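Local coordinates for protein short Chain Dehydrogenase yciK (Salmonella enterica subsp. enterica serovar Typhimurium, PDB 3IAH) that binds NADP in a Rossmann-fold short-chain dehydrogenase domain and is probably an NADP(H)-dependent oxidoreductase, possibly an oxoacyl-(acyl carrier protein) reductase, at residues V151-S156 against I196-T201; G104-I109 against T203-S208; L72-C77 against M124-N129. All coordinates share one frame; numbering follows the deposited sequence. Where two conformers were deposited one is given.

Contact 1: V151-S156 against I196-T201. With NAP (NADP nicotinamide-adenine-dinucleotide phosphate), chain C; ACT (acetate ion), chain D.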
loop_
_atom_site.group_PDB
_atom_site.type_symbol
_atom_site.label_atom_id
_atom_site.label_comp_id
_atom_site.label_asym_id
_atom_site.label_seq_id
_atom_site.Cartn_x
_atom_site.Cartn_y
_atom_site.Cartn_z
ATOM N N VAL A 151 -12.538 11.733 0.656
ATOM C CA VAL A 151 -12.807 10.420 1.198
ATOM C C VAL A 151 -12.297 9.314 0.293
ATOM O O VAL A 151 -12.607 9.289 -0.900
ATOM C CB VAL A 151 -14.350 10.238 1.373
ATOM C CG1 VAL A 151 -14.718 8.882 2.004
ATOM C CG2 VAL A 151 -14.930 11.385 2.192
ATOM N N PHE A 152 -11.493 8.424 0.862
ATOM C CA PHE A 152 -10.981 7.236 0.169
ATOM C C PHE A 152 -11.807 6.023 0.617
ATOM O O PHE A 152 -12.481 6.059 1.670
ATOM C CB PHE A 152 -9.506 6.997 0.483
ATOM C CG PHE A 152 -8.610 8.060 -0.049
ATOM C CD1 PHE A 152 -8.091 7.951 -1.319
ATOM C CD2 PHE A 152 -8.286 9.173 0.717
ATOM C CE1 PHE A 152 -7.252 8.944 -1.842
ATOM C CE2 PHE A 152 -7.453 10.161 0.215
ATOM C CZ PHE A 152 -6.934 10.047 -1.085
ATOM N N THR A 153 -11.773 4.948 -0.155
ATOM C CA THR A 153 -12.551 3.756 0.208
ATOM C C THR A 153 -11.599 2.607 0.506
ATOM O O THR A 153 -10.801 2.219 -0.340
ATOM C CB THR A 153 -13.556 3.343 -0.882
ATOM O OG1 THR A 153 -14.348 4.461 -1.271
ATOM C CG2 THR A 153 -14.494 2.231 -0.361
ATOM N N SER A 154 -11.691 2.086 1.724
ATOM C CA SER A 154 -10.859 0.987 2.160
ATOM C C SER A 154 -11.664 -0.315 2.160
ATOM O O SER A 154 -12.617 -0.459 1.394
ATOM C CB SER A 154 -10.271 1.290 3.540
ATOM O OG SER A 154 -9.292 0.324 3.864
ATOM N N SER A 155 -11.266 -1.247 3.018
ATOM C CA SER A 155 -11.892 -2.556 3.161
ATOM C C SER A 155 -11.388 -3.173 4.468
ATOM O O SER A 155 -10.405 -2.705 5.038
ATOM C CB SER A 155 -11.481 -3.449 1.985
ATOM O OG SER A 155 -11.922 -4.788 2.152
ATOM N N SER A 156 -12.038 -4.221 4.947
ATOM C CA SER A 156 -11.563 -4.881 6.159
ATOM C C SER A 156 -10.126 -5.384 5.917
ATOM O O SER A 156 -9.300 -5.342 6.832
ATOM C CB SER A 156 -12.459 -6.052 6.546
ATOM O OG SER A 156 -12.435 -7.068 5.563
ATOM N N ILE A 196 -13.500 5.364 4.332
ATOM C CA ILE A 196 -14.725 4.630 4.688
ATOM C C ILE A 196 -14.527 3.170 4.284
ATOM O O ILE A 196 -14.045 2.892 3.187
ATOM C CB ILE A 196 -15.996 5.071 3.928
ATOM C CG1 ILE A 196 -16.437 6.459 4.338
ATOM C CG2 ILE A 196 -17.160 4.122 4.246
ATOM C CD1 ILE A 196 -17.722 6.934 3.620
ATOM N N ASN A 197 -14.868 2.256 5.183
ATOM C CA ASN A 197 -14.852 0.833 4.890
ATOM C C ASN A 197 -16.344 0.506 4.799
ATOM O O ASN A 197 -17.006 0.439 5.819
ATOM C CB ASN A 197 -14.240 -0.003 6.005
ATOM C CG ASN A 197 -14.531 -1.497 5.825
ATOM O OD1 ASN A 197 -14.809 -1.955 4.714
ATOM N ND2 ASN A 197 -14.501 -2.249 6.924
ATOM N N PRO A 198 -16.870 0.289 3.595
ATOM C CA PRO A 198 -18.317 0.029 3.540
ATOM C C PRO A 198 -18.814 -1.263 4.188
ATOM O O PRO A 198 -19.979 -1.345 4.587
ATOM C CB PRO A 198 -18.616 -0.001 2.029
ATOM C CG PRO A 198 -17.336 -0.143 1.360
ATOM C CD PRO A 198 -16.264 0.391 2.255
ATOM N N GLY A 199 -17.929 -2.248 4.307
ATOM C CA GLY A 199 -18.284 -3.553 4.845
ATOM C C GLY A 199 -18.905 -4.309 3.686
ATOM O O GLY A 199 -19.069 -3.753 2.584
ATOM N N GLY A 200 -19.219 -5.580 3.906
ATOM C CA GLY A 200 -19.835 -6.424 2.873
ATOM C C GLY A 200 -21.148 -5.812 2.428
ATOM O O GLY A 200 -22.077 -5.728 3.202
ATOM N N THR A 201 -21.203 -5.381 1.169
ATOM C CA THR A 201 -22.370 -4.710 0.599
ATOM C C THR A 201 -22.722 -5.358 -0.728
ATOM O O THR A 201 -21.831 -5.747 -1.483
ATOM C CB THR A 201 -22.060 -3.211 0.402
ATOM O OG1 THR A 201 -21.564 -2.671 1.639
ATOM C CG2 THR A 201 -23.291 -2.431 -0.084
HETATM P PA NAP C . -18.530 -2.160 -8.118
HETATM O O1A NAP C . -19.968 -2.433 -8.138
HETATM O O2A NAP C . -17.711 -3.043 -8.966
HETATM O O5B NAP C . -18.181 -0.702 -8.615
HETATM C C5B NAP C . -16.858 -0.335 -8.883
HETATM C C4B NAP C . -16.911 1.030 -9.555
HETATM O O4B NAP C . -15.562 1.372 -9.789
HETATM C C3B NAP C . -17.641 1.013 -10.893
HETATM O O3B NAP C . -18.324 2.216 -11.168
HETATM C C2B NAP C . -16.490 0.833 -11.838
HETATM O O2B NAP C . -16.772 1.207 -13.170
HETATM C C1B NAP C . -15.411 1.678 -11.134
HETATM N N9A NAP C . -14.174 1.278 -11.782
HETATM C C8A NAP C . -13.559 0.060 -11.796
HETATM N N7A NAP C . -12.464 0.164 -12.579
HETATM C C5A NAP C . -12.397 1.424 -13.062
HETATM C C6A NAP C . -11.509 2.067 -13.908
HETATM N N6A NAP C . -10.466 1.403 -14.411
HETATM N N1A NAP C . -11.712 3.404 -14.220
HETATM C C2A NAP C . -12.799 4.092 -13.713
HETATM N N3A NAP C . -13.686 3.447 -12.873
HETATM C C4A NAP C . -13.476 2.129 -12.571
HETATM O O3 NAP C . -17.911 -2.225 -6.658
HETATM P PN NAP C . -18.401 -1.684 -5.274
HETATM O O1N NAP C . -19.462 -0.662 -5.497
HETATM O O2N NAP C . -18.580 -2.834 -4.371
HETATM O O5D NAP C . -17.047 -0.979 -4.809
HETATM C C5D NAP C . -16.982 0.386 -4.496
HETATM C C4D NAP C . -15.797 0.567 -3.573
HETATM O O4D NAP C . -16.107 -0.086 -2.374
HETATM C C3D NAP C . -14.475 -0.030 -4.056
HETATM O O3D NAP C . -13.401 0.872 -3.768
HETATM C C2D NAP C . -14.343 -1.300 -3.231
HETATM O O2D NAP C . -13.014 -1.689 -3.042
HETATM C C1D NAP C . -14.987 -0.888 -1.959
HETATM N N1N NAP C . -15.507 -1.946 -1.070
HETATM C C2N NAP C . -16.630 -2.645 -1.447
HETATM C C3N NAP C . -17.119 -3.641 -0.613
HETATM C C7N NAP C . -18.369 -4.421 -0.991
HETATM O O7N NAP C . -18.727 -5.404 -0.093
HETATM N N7N NAP C . -19.056 -4.145 -2.103
HETATM C C4N NAP C . -16.459 -3.910 0.591
HETATM C C5N NAP C . -15.309 -3.185 0.959
HETATM C C6N NAP C . -14.851 -2.208 0.103
HETATM P P2B NAP C . -17.715 0.340 -14.200
HETATM O O1X NAP C . -17.372 0.740 -15.585
HETATM O O2X NAP C . -17.449 -1.133 -14.066
HETATM O O3X NAP C . -19.172 0.630 -13.999
HETATM C C ACT D . -14.407 -6.409 -0.038
HETATM O O ACT D . -14.851 -6.978 0.988
HETATM O OXT ACT D . -13.525 -5.535 0.154
HETATM C CH3 ACT D . -14.902 -6.763 -1.402
#
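Val151 and Ile196 meet at an angle, the CG1 methyl of Val151 lying 3.8 Å from Ile196 CG1; beta-branched residues suit this buried, extended pair. With chi1 at -178°, Val151 sets CG1 opposite its own N, beside the isoleucine arm. Two parallel-sheet bonds follow: Ile196 N donates to Phe152 O, and Ser154 N to Ile196 O at 2.9 Å. Beyond them the chains stay close as far as Ser155 and Asn197, and the nicotinamide end of NADP lies alongside Thr153 and Pro198. Thr153 CG2 touches Pro198 CD at 3.7 Å, and Pro198 CG packs 3.5 Å from C6N of the nicotinamide ring. Asn197 lays its amide along the backbone of Ser155 and Ser156, and its OD1 takes Gly199 N from above the carbonyl plane, an Asx turn. Thr201 N binds the carboxamide O7N at 2.8 Å. Ser155 OG donates to an acetate, probably from the crystallisation liquor, that Tyr168 also bonds; with Lys172 the two are consistent with the Ser-Tyr-Lys set of short-chain dehydrogenases. The segments run from the C-terminal ends of neighbouring Rossmann strands into the loops after them; helix 166-186, between them in the chain, packs on Phe152 with helix 117-142, whereas helix 225-232 covers Ile196.

Contact 2: G104-I109 against T203-S208. With NAP (NADP nicotinamide-adenine-dinucleotide phosphate), chain C; EOH (ethanol), chain F; ACT (acetate ion), chain D.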
loop_
_atom_site.group_PDB
_atom_site.type_symbol
_atom_site.label_atom_id
_atom_site.label_comp_id
_atom_site.label_asym_id
_atom_site.label_seq_id
_atom_site.Cartn_x
_atom_site.Cartn_y
_atom_site.Cartn_z
ATOM N N GLY A 104 -12.671 1.234 -7.704
ATOM C CA GLY A 104 -11.727 0.230 -7.291
ATOM C C GLY A 104 -11.805 -1.019 -8.148
ATOM O O GLY A 104 -12.854 -1.304 -8.757
ATOM N N LEU A 105 -10.695 -1.748 -8.197
ATOM C CA LEU A 105 -10.592 -2.997 -8.938
ATOM C C LEU A 105 -10.224 -4.097 -7.936
ATOM O O LEU A 105 -9.333 -3.913 -7.118
ATOM C CB LEU A 105 -9.518 -2.882 -10.030
ATOM C CG LEU A 105 -9.258 -4.020 -11.006
ATOM C CD1 LEU A 105 -10.500 -4.364 -11.853
ATOM C CD2 LEU A 105 -8.097 -3.644 -11.928
ATOM N N LEU A 106 -10.917 -5.237 -8.004
ATOM C CA LEU A 106 -10.646 -6.360 -7.104
ATOM C C LEU A 106 -9.472 -7.224 -7.529
ATOM O O LEU A 106 -8.689 -7.660 -6.705
ATOM C CB LEU A 106 -11.863 -7.286 -7.042
ATOM C CG LEU A 106 -11.763 -8.513 -6.140
ATOM C CD1 LEU A 106 -11.625 -8.130 -4.703
ATOM C CD2 LEU A 106 -12.984 -9.401 -6.343
ATOM N N GLY A 107 -9.362 -7.474 -8.826
ATOM C CA GLY A 107 -8.343 -8.368 -9.334
ATOM C C GLY A 107 -8.963 -9.754 -9.182
ATOM O O GLY A 107 -10.180 -9.894 -9.272
ATOM N N GLU A 108 -8.139 -10.771 -8.937
ATOM C CA GLU A 108 -8.621 -12.154 -8.789
ATOM C C GLU A 108 -8.264 -12.730 -7.425
ATOM O O GLU A 108 -7.157 -12.537 -6.940
ATOM C CB GLU A 108 -8.043 -13.037 -9.894
ATOM C CG GLU A 108 -8.547 -12.677 -11.312
ATOM C CD GLU A 108 -10.039 -12.976 -11.540
ATOM O OE1 GLU A 108 -10.623 -13.801 -10.791
ATOM O OE2 GLU A 108 -10.621 -12.401 -12.491
ATOM N N ILE A 109 -9.223 -13.413 -6.809
ATOM C CA ILE A 109 -9.032 -14.037 -5.495
ATOM C C ILE A 109 -8.180 -15.283 -5.724
ATOM O O ILE A 109 -8.516 -16.132 -6.527
ATOM C CB ILE A 109 -10.380 -14.412 -4.824
ATOM C CG1 ILE A 109 -11.253 -13.161 -4.626
ATOM C CG2 ILE A 109 -10.152 -15.116 -3.490
ATOM C CD1 ILE A 109 -10.617 -12.083 -3.764
ATOM N N THR A 203 -23.073 -5.796 -4.111
ATOM C CA THR A 203 -22.578 -5.230 -5.378
ATOM C C THR A 203 -21.937 -6.345 -6.198
ATOM O O THR A 203 -21.735 -7.454 -5.681
ATOM C CB THR A 203 -21.485 -4.148 -5.159
ATOM O OG1 THR A 203 -20.242 -4.750 -4.736
ATOM C CG2 THR A 203 -21.928 -3.073 -4.158
ATOM N N SER A 204 -21.576 -6.073 -7.454
ATOM C CA SER A 204 -20.952 -7.125 -8.266
ATOM C C SER A 204 -19.532 -7.463 -7.792
ATOM O O SER A 204 -19.115 -8.625 -7.873
ATOM C CB SER A 204 -20.968 -6.804 -9.773
ATOM O OG SER A 204 -20.157 -5.711 -10.093
HETATM N N MSE A 205 -18.787 -6.470 -7.309
HETATM C CA MSE A 205 -17.439 -6.743 -6.824
HETATM C C MSE A 205 -17.523 -7.695 -5.638
HETATM O O MSE A 205 -16.721 -8.613 -5.535
HETATM C CB MSE A 205 -16.691 -5.495 -6.372
HETATM C CG MSE A 205 -15.282 -5.865 -5.832
HETATM SE SE MSE A 205 -14.263 -4.437 -5.025
HETATM C CE MSE A 205 -14.152 -3.353 -6.626
ATOM N N ARG A 206 -18.478 -7.465 -4.737
ATOM C CA ARG A 206 -18.640 -8.325 -3.569
ATOM C C ARG A 206 -18.955 -9.757 -4.020
ATOM O O ARG A 206 -18.415 -10.722 -3.454
ATOM C CB ARG A 206 -19.743 -7.800 -2.655
ATOM C CG ARG A 206 -19.991 -8.642 -1.424
ATOM C CD ARG A 206 -18.760 -8.734 -0.513
ATOM N NE ARG A 206 -19.100 -9.504 0.679
ATOM C CZ ARG A 206 -18.413 -9.498 1.815
ATOM N NH1 ARG A 206 -17.335 -8.723 1.968
ATOM N NH2 ARG A 206 -18.843 -10.247 2.824
ATOM N N ALA A 207 -19.810 -9.890 -5.036
ATOM C CA ALA A 207 -20.157 -11.219 -5.559
ATOM C C ALA A 207 -18.920 -11.906 -6.161
ATOM O O ALA A 207 -18.789 -13.131 -6.070
ATOM C CB ALA A 207 -21.299 -11.146 -6.566
ATOM N N SER A 208 -18.032 -11.120 -6.767
ATOM C CA SER A 208 -16.808 -11.652 -7.354
ATOM C C SER A 208 -15.851 -12.129 -6.259
ATOM O O SER A 208 -15.157 -13.128 -6.429
ATOM C CB SER A 208 -16.129 -10.586 -8.220
ATOM O OG SER A 208 -14.887 -11.057 -8.709
HETATM P PA NAP C . -18.530 -2.160 -8.118
HETATM O O1A NAP C . -19.968 -2.433 -8.138
HETATM O O2A NAP C . -17.711 -3.043 -8.966
HETATM O O5B NAP C . -18.181 -0.702 -8.615
HETATM C C5B NAP C . -16.858 -0.335 -8.883
HETATM C C4B NAP C . -16.911 1.030 -9.555
HETATM O O4B NAP C . -15.562 1.372 -9.789
HETATM C C3B NAP C . -17.641 1.013 -10.893
HETATM O O3B NAP C . -18.324 2.216 -11.168
HETATM C C2B NAP C . -16.490 0.833 -11.838
HETATM O O2B NAP C . -16.772 1.207 -13.170
HETATM C C1B NAP C . -15.411 1.678 -11.134
HETATM N N9A NAP C . -14.174 1.278 -11.782
HETATM C C8A NAP C . -13.559 0.060 -11.796
HETATM N N7A NAP C . -12.464 0.164 -12.579
HETATM C C5A NAP C . -12.397 1.424 -13.062
HETATM C C6A NAP C . -11.509 2.067 -13.908
HETATM N N6A NAP C . -10.466 1.403 -14.411
HETATM N N1A NAP C . -11.712 3.404 -14.220
HETATM C C2A NAP C . -12.799 4.092 -13.713
HETATM N N3A NAP C . -13.686 3.447 -12.873
HETATM C C4A NAP C . -13.476 2.129 -12.571
HETATM O O3 NAP C . -17.911 -2.225 -6.658
HETATM P PN NAP C . -18.401 -1.684 -5.274
HETATM O O1N NAP C . -19.462 -0.662 -5.497
HETATM O O2N NAP C . -18.580 -2.834 -4.371
HETATM O O5D NAP C . -17.047 -0.979 -4.809
HETATM C C5D NAP C . -16.982 0.386 -4.496
HETATM C C4D NAP C . -15.797 0.567 -3.573
HETATM O O4D NAP C . -16.107 -0.086 -2.374
HETATM C C3D NAP C . -14.475 -0.030 -4.056
HETATM O O3D NAP C . -13.401 0.872 -3.768
HETATM C C2D NAP C . -14.343 -1.300 -3.231
HETATM O O2D NAP C . -13.014 -1.689 -3.042
HETATM C C1D NAP C . -14.987 -0.888 -1.959
HETATM N N1N NAP C . -15.507 -1.946 -1.070
HETATM C C2N NAP C . -16.630 -2.645 -1.447
HETATM C C3N NAP C . -17.119 -3.641 -0.613
HETATM C C7N NAP C . -18.369 -4.421 -0.991
HETATM O O7N NAP C . -18.727 -5.404 -0.093
HETATM N N7N NAP C . -19.056 -4.145 -2.103
HETATM C C4N NAP C . -16.459 -3.910 0.591
HETATM C C5N NAP C . -15.309 -3.185 0.959
HETATM C C6N NAP C . -14.851 -2.208 0.103
HETATM P P2B NAP C . -17.715 0.340 -14.200
HETATM O O1X NAP C . -17.372 0.740 -15.585
HETATM O O2X NAP C . -17.449 -1.133 -14.066
HETATM O O3X NAP C . -19.172 0.630 -13.999
HETATM C C1 EOH F . -15.309 -8.969 4.589
HETATM C C2 EOH F . -14.378 -8.493 3.476
HETATM O O EOH F . -16.395 -8.104 4.922
HETATM C C ACT D . -14.407 -6.409 -0.038
HETATM O O ACT D . -14.851 -6.978 0.988
HETATM O OXT ACT D . -13.525 -5.535 0.154
HETATM C CH3 ACT D . -14.902 -6.763 -1.402
HETATM O O HOH W 1 -12.323 -11.343 -9.627
#
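The cofactor cleft of this short-chain dehydrogenase is bordered here by the loop 104-109 and the start of helix 204-209, which meet beside the NADP pyrophosphate and ribose. Selenomethionine Met205 bridges the two. CG stands opposite its backbone N (chi1 178°), and a bend at the last torsion brings CE to 3.2 Å from Gly104 O, while SE lies 3.6 Å from the nicotinamide-ribose hydroxyl O2D. A long, flexible side chain suits this span between loop and cofactor. Gly104 suits its own place because a side chain there would run into NADP O3D. Leu106 lays CB against Met205 CG at 3.9 Å. In one of its two conformers, Ser208 OG lies 3.5 Å from Leu106 CD2 and shares a water with Gly107 O, a link that is therefore tentative. Glycine suits position 107, whose backbone angles would press a side chain against the carbonyl O of Leu106. On the cofactor side Thr203 OG1 donates to the phosphate oxygen O2N at 2.6 Å and accepts from Arg206 N, so one hydroxyl both caps the helix N-terminus and holds the phosphate. The Arg206 guanidinium has acetate O at its edge, where the bond from NH1 is weak; its NE forms a salt bridge with Glu213. Helix 166-186 supplies Tyr168, which touches Leu106 and Met205, and Leu105 turns to helix 117-142.

Contact 3: L72-C77 against M124-N129. With NAP (NADP nicotinamide-adenine-dinucleotide phosphate), chain C.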
loop_
_atom_site.group_PDB
_atom_site.type_symbol
_atom_site.label_atom_id
_atom_site.label_comp_id
_atom_site.label_asym_id
_atom_site.label_seq_id
_atom_site.Cartn_x
_atom_site.Cartn_y
_atom_site.Cartn_z
ATOM N N LEU A 72 -13.060 8.906 -17.348
ATOM C CA LEU A 72 -11.659 8.808 -16.982
ATOM C C LEU A 72 -11.403 7.360 -16.596
ATOM O O LEU A 72 -11.919 6.885 -15.585
ATOM C CB LEU A 72 -11.324 9.711 -15.786
ATOM C CG LEU A 72 -9.855 9.731 -15.338
ATOM C CD1 LEU A 72 -8.969 10.282 -16.451
ATOM C CD2 LEU A 72 -9.666 10.556 -14.050
ATOM N N ASP A 73 -10.617 6.653 -17.392
ATOM C CA ASP A 73 -10.316 5.266 -17.085
ATOM C C ASP A 73 -9.059 5.282 -16.228
ATOM O O ASP A 73 -7.981 5.651 -16.699
ATOM C CB ASP A 73 -10.146 4.461 -18.363
ATOM C CG ASP A 73 -9.951 2.972 -18.101
ATOM O OD1 ASP A 73 -10.330 2.180 -18.987
ATOM O OD2 ASP A 73 -9.457 2.583 -17.015
ATOM N N LEU A 74 -9.210 4.886 -14.969
ATOM C CA LEU A 74 -8.105 4.882 -13.999
ATOM C C LEU A 74 -7.005 3.864 -14.287
ATOM O O LEU A 74 -5.894 4.007 -13.797
ATOM C CB LEU A 74 -8.659 4.670 -12.589
ATOM C CG LEU A 74 -9.613 5.759 -12.060
ATOM C CD1 LEU A 74 -10.416 5.282 -10.857
ATOM C CD2 LEU A 74 -8.872 7.033 -11.735
ATOM N N LEU A 75 -7.314 2.849 -15.088
ATOM C CA LEU A 75 -6.353 1.821 -15.413
ATOM C C LEU A 75 -5.421 2.285 -16.526
ATOM O O LEU A 75 -4.275 1.862 -16.594
ATOM C CB LEU A 75 -7.099 0.543 -15.839
ATOM C CG LEU A 75 -6.297 -0.710 -16.136
ATOM C CD1 LEU A 75 -5.436 -1.112 -14.952
ATOM C CD2 LEU A 75 -7.245 -1.867 -16.559
ATOM N N THR A 76 -5.914 3.187 -17.371
ATOM C CA THR A 76 -5.155 3.668 -18.516
ATOM C C THR A 76 -4.761 5.158 -18.527
ATOM O O THR A 76 -4.009 5.574 -19.407
ATOM C CB THR A 76 -5.992 3.400 -19.792
ATOM O OG1 THR A 76 -7.152 4.239 -19.819
ATOM C CG2 THR A 76 -6.441 1.945 -19.831
ATOM N N CYS A 77 -5.233 5.954 -17.565
ATOM C CA CYS A 77 -4.935 7.402 -17.566
ATOM C C CYS A 77 -3.516 7.802 -17.155
ATOM O O CYS A 77 -2.879 7.132 -16.334
ATOM C CB CYS A 77 -5.906 8.167 -16.659
ATOM S SG CYS A 77 -5.708 7.867 -14.892
HETATM N N MSE A 124 -3.085 -2.278 -8.457
HETATM C CA MSE A 124 -2.300 -1.188 -7.854
HETATM C C MSE A 124 -2.447 0.118 -8.655
HETATM O O MSE A 124 -2.499 1.217 -8.073
HETATM C CB MSE A 124 -0.832 -1.588 -7.731
HETATM C CG MSE A 124 -0.571 -2.690 -6.736
HETATM SE SE MSE A 124 -0.892 -2.178 -4.888
HETATM C CE MSE A 124 0.439 -0.795 -4.750
ATOM N N GLN A 125 -2.522 0.003 -9.981
ATOM C CA GLN A 125 -2.659 1.180 -10.827
ATOM C C GLN A 125 -3.990 1.917 -10.567
ATOM O O GLN A 125 -4.003 3.134 -10.387
ATOM C CB GLN A 125 -2.487 0.811 -12.306
ATOM C CG GLN A 125 -2.295 2.003 -13.219
ATOM C CD GLN A 125 -1.054 2.812 -12.846
ATOM O OE1 GLN A 125 -0.079 2.269 -12.311
ATOM N NE2 GLN A 125 -1.074 4.104 -13.151
ATOM N N VAL A 126 -5.105 1.194 -10.535
ATOM C CA VAL A 126 -6.401 1.824 -10.302
ATOM C C VAL A 126 -6.595 2.290 -8.882
ATOM O O VAL A 126 -6.956 3.454 -8.627
ATOM C CB VAL A 126 -7.583 0.849 -10.611
ATOM C CG1 VAL A 126 -8.932 1.456 -10.198
ATOM C CG2 VAL A 126 -7.595 0.467 -12.063
ATOM N N ASN A 127 -6.350 1.387 -7.945
ATOM C CA ASN A 127 -6.596 1.672 -6.550
ATOM C C ASN A 127 -5.623 2.618 -5.873
ATOM O O ASN A 127 -6.009 3.345 -4.962
ATOM C CB ASN A 127 -6.657 0.366 -5.746
ATOM C CG ASN A 127 -7.757 -0.571 -6.225
ATOM O OD1 ASN A 127 -8.488 -0.255 -7.177
ATOM N ND2 ASN A 127 -7.895 -1.726 -5.553
ATOM N N VAL A 128 -4.382 2.605 -6.310
ATOM C CA VAL A 128 -3.377 3.451 -5.680
ATOM C C VAL A 128 -2.838 4.567 -6.592
ATOM O O VAL A 128 -3.025 5.756 -6.312
ATOM C CB VAL A 128 -2.174 2.622 -5.171
ATOM C CG1 VAL A 128 -1.153 3.528 -4.467
ATOM C CG2 VAL A 128 -2.594 1.493 -4.215
ATOM N N ASN A 129 -2.168 4.194 -7.668
ATOM C CA ASN A 129 -1.505 5.198 -8.513
ATOM C C ASN A 129 -2.417 6.234 -9.169
ATOM O O ASN A 129 -2.166 7.432 -9.034
ATOM C CB ASN A 129 -0.607 4.531 -9.554
ATOM C CG ASN A 129 0.503 3.711 -8.925
ATOM O OD1 ASN A 129 0.870 3.904 -7.762
ATOM N ND2 ASN A 129 1.070 2.805 -9.707
HETATM P PA NAP C . -18.530 -2.160 -8.118
HETATM O O1A NAP C . -19.968 -2.433 -8.138
HETATM O O2A NAP C . -17.711 -3.043 -8.966
HETATM O O5B NAP C . -18.181 -0.702 -8.615
HETATM C C5B NAP C . -16.858 -0.335 -8.883
HETATM C C4B NAP C . -16.911 1.030 -9.555
HETATM O O4B NAP C . -15.562 1.372 -9.789
HETATM C C3B NAP C . -17.641 1.013 -10.893
HETATM O O3B NAP C . -18.324 2.216 -11.168
HETATM C C2B NAP C . -16.490 0.833 -11.838
HETATM O O2B NAP C . -16.772 1.207 -13.170
HETATM C C1B NAP C . -15.411 1.678 -11.134
HETATM N N9A NAP C . -14.174 1.278 -11.782
HETATM C C8A NAP C . -13.559 0.060 -11.796
HETATM N N7A NAP C . -12.464 0.164 -12.579
HETATM C C5A NAP C . -12.397 1.424 -13.062
HETATM C C6A NAP C . -11.509 2.067 -13.908
HETATM N N6A NAP C . -10.466 1.403 -14.411
HETATM N N1A NAP C . -11.712 3.404 -14.220
HETATM C C2A NAP C . -12.799 4.092 -13.713
HETATM N N3A NAP C . -13.686 3.447 -12.873
HETATM C C4A NAP C . -13.476 2.129 -12.571
HETATM O O3 NAP C . -17.911 -2.225 -6.658
HETATM P PN NAP C . -18.401 -1.684 -5.274
HETATM O O1N NAP C . -19.462 -0.662 -5.497
HETATM O O2N NAP C . -18.580 -2.834 -4.371
HETATM O O5D NAP C . -17.047 -0.979 -4.809
HETATM C C5D NAP C . -16.982 0.386 -4.496
HETATM C C4D NAP C . -15.797 0.567 -3.573
HETATM O O4D NAP C . -16.107 -0.086 -2.374
HETATM C C3D NAP C . -14.475 -0.030 -4.056
HETATM O O3D NAP C . -13.401 0.872 -3.768
HETATM C C2D NAP C . -14.343 -1.300 -3.231
HETATM O O2D NAP C . -13.014 -1.689 -3.042
HETATM C C1D NAP C . -14.987 -0.888 -1.959
HETATM N N1N NAP C . -15.507 -1.946 -1.070
HETATM C C2N NAP C . -16.630 -2.645 -1.447
HETATM C C3N NAP C . -17.119 -3.641 -0.613
HETATM C C7N NAP C . -18.369 -4.421 -0.991
HETATM O O7N NAP C . -18.727 -5.404 -0.093
HETATM N N7N NAP C . -19.056 -4.145 -2.103
HETATM C C4N NAP C . -16.459 -3.910 0.591
HETATM C C5N NAP C . -15.309 -3.185 0.959
HETATM C C6N NAP C . -14.851 -2.208 0.103
HETATM P P2B NAP C . -17.715 0.340 -14.200
HETATM O O1X NAP C . -17.372 0.740 -15.585
HETATM O O2X NAP C . -17.449 -1.133 -14.066
HETATM O O3X NAP C . -19.172 0.630 -13.999
HETATM O O HOH W 2 -3.374 4.927 -14.811
#
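Helix 117-142 widens into a pi-type turn at 125-129: Met124 O accepts from both Val128 N and Asn129 N. Against this turn rests the loop after strand 68-71, which in this Rossmann fold carries the adenine end of NADP. The loop and helix meet through aliphatic side chains. Val126 is forked between two leucines, CG1 facing Leu74 CB at 4.0 Å and CG2 facing Leu75 CB at 3.8 Å; its chi1 of 173° spreads the branches this way, and a short beta-branched residue suits so close a backbone approach. CG2 also lies 3.8 Å from the adenine N6A. The loop reads the base edge. Its Leu74 N donates to the adenine N1A at 3.0 Å. The adenine amino group N6A in turn donates to Asp73 OD2. That carboxylate oxygen also accepts from Leu75 N in an Asx turn, met on its anti side, which fixes the acid while it binds the amino group. The Gln125 amide is held at both ends: OE1 accepts from Asn129 ND2 at 2.9 Å, and NE2 donates to Gln121 OE1 of the second subunit. One water ties loop to helix, donating to Leu74 O and Cys77 O and accepting from Gln125 NE2 at 3.0 Å.

All three contacts touch the same NADP, at successive parts of it: contact 1 at the nicotinamide, contact 2 at the pyrophosphate and ribose, contact 3 at the adenine. Contact 1 is the core one, buried and made by sheet hydrogen bonds between strands, whereas contacts 2 and 3 are partly buried, join loop to helix by apolar side chains and use a water at their polar margin. Contacts 1 and 2 adjoin through Thr201 and Arg206, since strand 192-197 leads into helix 204-209. Contacts 2 and 3 meet at Asn127, whose OD1 accepts from Leu105 N. Contact 3 alone faces the second subunit.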